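Local coordinates for uncharacterized protein (Corynebacterium diphtheriae NCTC 13129, PDB 3B4Q), which is of unknown function but forms a compact, mostly helical domain related in sequence to the C-terminal part of resuscitation-promoting factor Rpf1, at residues A43-Y48 against A72-F77. Sequence-based numbering, arbitrary orientation.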
ATOM      1  N   ALA A  43       0.866  -4.881  -3.930  1.00 10.64           N
ATOM      2  CA  ALA A  43       0.695  -4.226  -2.631  1.00 10.93           C
ATOM      3  C   ALA A  43       0.387  -2.721  -2.761  1.00 11.04           C
ATOM      4  O   ALA A  43      -0.451  -2.168  -2.020  1.00 10.39           O
ATOM      5  CB  ALA A  43       1.925  -4.455  -1.751  1.00 11.57           C
ATOM      6  N   VAL A  44       1.065  -2.035  -3.671  1.00 10.96           N
ATOM      7  CA  VAL A  44       0.723  -0.636  -3.947  1.00 11.48           C
ATOM      8  C   VAL A  44      -0.751  -0.525  -4.390  1.00 11.64           C
ATOM      9  O   VAL A  44      -1.516   0.296  -3.859  1.00 11.52           O
ATOM     10  CB  VAL A  44       1.681  -0.006  -5.017  1.00 11.91           C
ATOM     11  CG1 VAL A  44       1.115   1.352  -5.517  1.00 14.12           C
ATOM     12  CG2 VAL A  44       3.122   0.105  -4.448  1.00 13.20           C
ATOM     13  N   ASP A  45      -1.166  -1.365  -5.348  1.00 11.40           N
ATOM     14  CA  ASP A  45      -2.580  -1.324  -5.809  1.00 12.39           C
ATOM     15  C   ASP A  45      -3.578  -1.578  -4.650  1.00 12.34           C
ATOM     16  O   ASP A  45      -4.597  -0.884  -4.528  1.00 12.67           O
ATOM     17  CB  ASP A  45      -2.815  -2.338  -6.909  1.00 12.87           C
ATOM     18  CG  ASP A  45      -2.111  -1.977  -8.235  1.00 18.25           C
ATOM     19  OD1 ASP A  45      -1.621  -0.823  -8.393  1.00 20.55           O
ATOM     20  OD2 ASP A  45      -2.071  -2.873  -9.141  1.00 21.15           O
ATOM     21  N   ALA A  46      -3.304  -2.600  -3.837  1.00 11.30           N
ATOM     22  CA  ALA A  46      -4.194  -2.969  -2.715  1.00 12.45           C
ATOM     23  C   ALA A  46      -4.276  -1.823  -1.694  1.00 11.89           C
ATOM     24  O   ALA A  46      -5.370  -1.484  -1.205  1.00 12.83           O
ATOM     25  CB  ALA A  46      -3.715  -4.248  -2.053  1.00 13.13           C
ATOM     26  N   LEU A  47      -3.140  -1.195  -1.379  1.00 11.26           N
ATOM     27  CA  LEU A  47      -3.167  -0.132  -0.394  1.00 12.10           C
ATOM     28  C   LEU A  47      -3.848   1.132  -0.975  1.00 12.29           C
ATOM     29  O   LEU A  47      -4.649   1.807  -0.295  1.00 12.43           O
ATOM     30  CB  LEU A  47      -1.748   0.165   0.082  1.00 11.58           C
ATOM     31  CG  LEU A  47      -1.584   1.263   1.152  1.00 12.64           C
ATOM     32  CD1 LEU A  47      -2.614   1.018   2.303  1.00 12.85           C
ATOM     33  CD2 LEU A  47      -0.179   1.299   1.617  1.00 13.79           C
ATOM     34  N   TYR A  48      -3.556   1.452  -2.233  1.00 12.69           N
ATOM     35  CA  TYR A  48      -4.227   2.573  -2.851  1.00 13.85           C
ATOM     36  C   TYR A  48      -5.749   2.327  -2.816  1.00 14.72           C
ATOM     37  O   TYR A  48      -6.554   3.210  -2.478  1.00 14.05           O
ATOM     38  CB  TYR A  48      -3.731   2.748  -4.282  1.00 15.36           C
ATOM     39  CG  TYR A  48      -4.358   3.920  -5.008  1.00 18.55           C
ATOM     40  CD1 TYR A  48      -4.253   5.198  -4.478  1.00 19.10           C
ATOM     41  CD2 TYR A  48      -5.039   3.751  -6.199  1.00 21.29           C
ATOM     42  CE1 TYR A  48      -4.794   6.300  -5.100  1.00 22.27           C
ATOM     43  CE2 TYR A  48      -5.599   4.871  -6.852  1.00 21.04           C
ATOM     44  CZ  TYR A  48      -5.464   6.130  -6.267  1.00 20.07           C
ATOM     45  OH  TYR A  48      -5.985   7.264  -6.834  1.00 23.67           O
ATOM     46  N   ALA A  72       3.265   8.128  -9.167  1.00 13.50           N
ATOM     47  CA  ALA A  72       4.705   8.312  -9.070  1.00 15.65           C
ATOM     48  C   ALA A  72       5.427   7.118  -8.456  1.00 15.17           C
ATOM     49  O   ALA A  72       6.644   7.092  -8.433  1.00 16.48           O
ATOM     50  CB  ALA A  72       5.031   9.589  -8.320  1.00 14.97           C
ATOM     51  N   ASN A  73       4.688   6.157  -7.881  1.00 15.33           N
ATOM     52  CA  ASN A  73       5.295   5.046  -7.176  1.00 14.65           C
ATOM     53  C   ASN A  73       4.612   3.713  -7.440  1.00 15.14           C
ATOM     54  O   ASN A  73       4.427   2.905  -6.512  1.00 16.05           O
ATOM     55  CB  ASN A  73       5.239   5.350  -5.668  1.00 14.55           C
ATOM     56  CG  ASN A  73       6.108   6.518  -5.285  1.00 16.37           C
ATOM     57  OD1 ASN A  73       7.341   6.387  -5.145  1.00 17.45           O
ATOM     58  ND2 ASN A  73       5.481   7.664  -5.112  1.00 15.82           N
ATOM     59  N   ARG A  74       4.281   3.445  -8.695  1.00 15.64           N
ATOM     60  CA  ARG A  74       3.435   2.295  -9.022  1.00 17.10           C
ATOM     61  C   ARG A  74       4.123   0.976  -8.666  1.00 18.35           C
ATOM     62  O   ARG A  74       3.440   0.018  -8.357  1.00 18.79           O
ATOM     63  CB  ARG A  74       3.035   2.315 -10.513  1.00 17.42           C
ATOM     64  CG  ARG A  74       2.128   3.475 -10.887  1.00 18.75           C
ATOM     65  CD  ARG A  74       0.693   3.246 -10.408  1.00 24.11           C
ATOM     66  NE  ARG A  74       0.133   1.980 -10.899  1.00 29.25           N
ATOM     67  CZ  ARG A  74      -0.594   1.866 -12.011  1.00 30.33           C
ATOM     68  NH1 ARG A  74      -0.857   2.944 -12.762  1.00 32.87           N
ATOM     69  NH2 ARG A  74      -1.051   0.665 -12.381  1.00 34.67           N
ATOM     70  N   THR A  75       5.459   0.930  -8.710  1.00 18.73           N
ATOM     71  CA  THR A  75       6.183  -0.345  -8.550  1.00 21.02           C
ATOM     72  C   THR A  75       7.075  -0.313  -7.328  1.00 19.68           C
ATOM     73  O   THR A  75       7.820  -1.260  -7.049  1.00 21.93           O
ATOM     74  CB  THR A  75       7.054  -0.713  -9.805  1.00 22.34           C
ATOM     75  OG1 THR A  75       8.196   0.144  -9.845  1.00 25.73           O
ATOM     76  CG2 THR A  75       6.278  -0.553 -11.075  1.00 24.57           C
ATOM     77  N   ASN A  76       6.995   0.787  -6.580  1.00 17.65           N
ATOM     78  CA  ASN A  76       7.917   1.020  -5.501  1.00 16.59           C
ATOM     79  C   ASN A  76       7.132   1.118  -4.186  1.00 14.77           C
ATOM     80  O   ASN A  76       6.624   2.196  -3.826  1.00 15.35           O
ATOM     81  CB  ASN A  76       8.707   2.318  -5.783  1.00 17.88           C
ATOM     82  CG  ASN A  76       9.623   2.724  -4.647  1.00 19.81           C
ATOM     83  OD1 ASN A  76       9.786   2.022  -3.615  1.00 20.10           O
ATOM     84  ND2 ASN A  76      10.237   3.917  -4.823  1.00 22.41           N
ATOM     85  N   PHE A  77       7.001  -0.024  -3.501  1.00 13.19           N
ATOM     86  CA  PHE A  77       6.123  -0.049  -2.319  1.00 11.14           C
ATOM     87  C   PHE A  77       6.588   0.907  -1.207  1.00 11.55           C
ATOM     88  O   PHE A  77       5.798   1.701  -0.658  1.00 10.63           O
ATOM     89  CB  PHE A  77       5.836  -1.440  -1.754  1.00 10.58           C
ATOM     90  CG  PHE A  77       4.821  -1.378  -0.661  1.00 10.93           C
ATOM     91  CD1 PHE A  77       3.450  -1.280  -0.970  1.00 11.48           C
ATOM     92  CD2 PHE A  77       5.223  -1.260   0.668  1.00 13.23           C
ATOM     93  CE1 PHE A  77       2.524  -1.154   0.032  1.00 13.02           C
ATOM     94  CE2 PHE A  77       4.291  -1.122   1.691  1.00 11.46           C
ATOM     95  CZ  PHE A  77       2.935  -1.068   1.369  1.00 11.05           C
TER
HETATM   96  O   HOH W   1       0.910  -0.355  -9.292  1.00 28.33           O
HETATM   97  O   HOH W   2      -1.867  -2.064 -11.709  1.00 44.73           O
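With CG held anti to the backbone nitrogen (chi1 -174°), the side chain of Phe77 reaches across to helix 39-56, where Ala43, Val44 and Leu47 receive its ring. Ring atom CD1 of Phe77 lies 3.6 Å from CB of Ala43, and the backbone N of Val44 meets the ring at its edge, in plane. Farther along, Leu47 CD2 comes within 3.9 Å of Phe77 CZ, the two side chains crossing at about a right angle. In Val44, CG1 stands anti to the backbone N (chi1 168°) and CG2 anti to the carbonyl carbon; CG2 packs 3.8 Å from Phe77 CD1, and both methyls touch Asn73 O. At the border, water links opposite charges: Asp45 OD1 and Arg74 NE stay 4.1 Å apart, carboxylate and guanidinium planes 54° apart. One water donates to Asp45 OD1 and Arg74 O and accepts from Arg74 NE; a second donates to Asp45 OD2 and accepts, weakly, from Arg74 NH2. Tyr70 OH also hydrogen-bonds Asp45 OD1. The contact exemplifies apolar side chains packed on a ring and loop carbonyls, edged by water-bridged charges, docking the loop after helix 64-72 and the first residue of helix 77-83 on helix 39-56, while Val25 of helix 19-35 also touches Phe77.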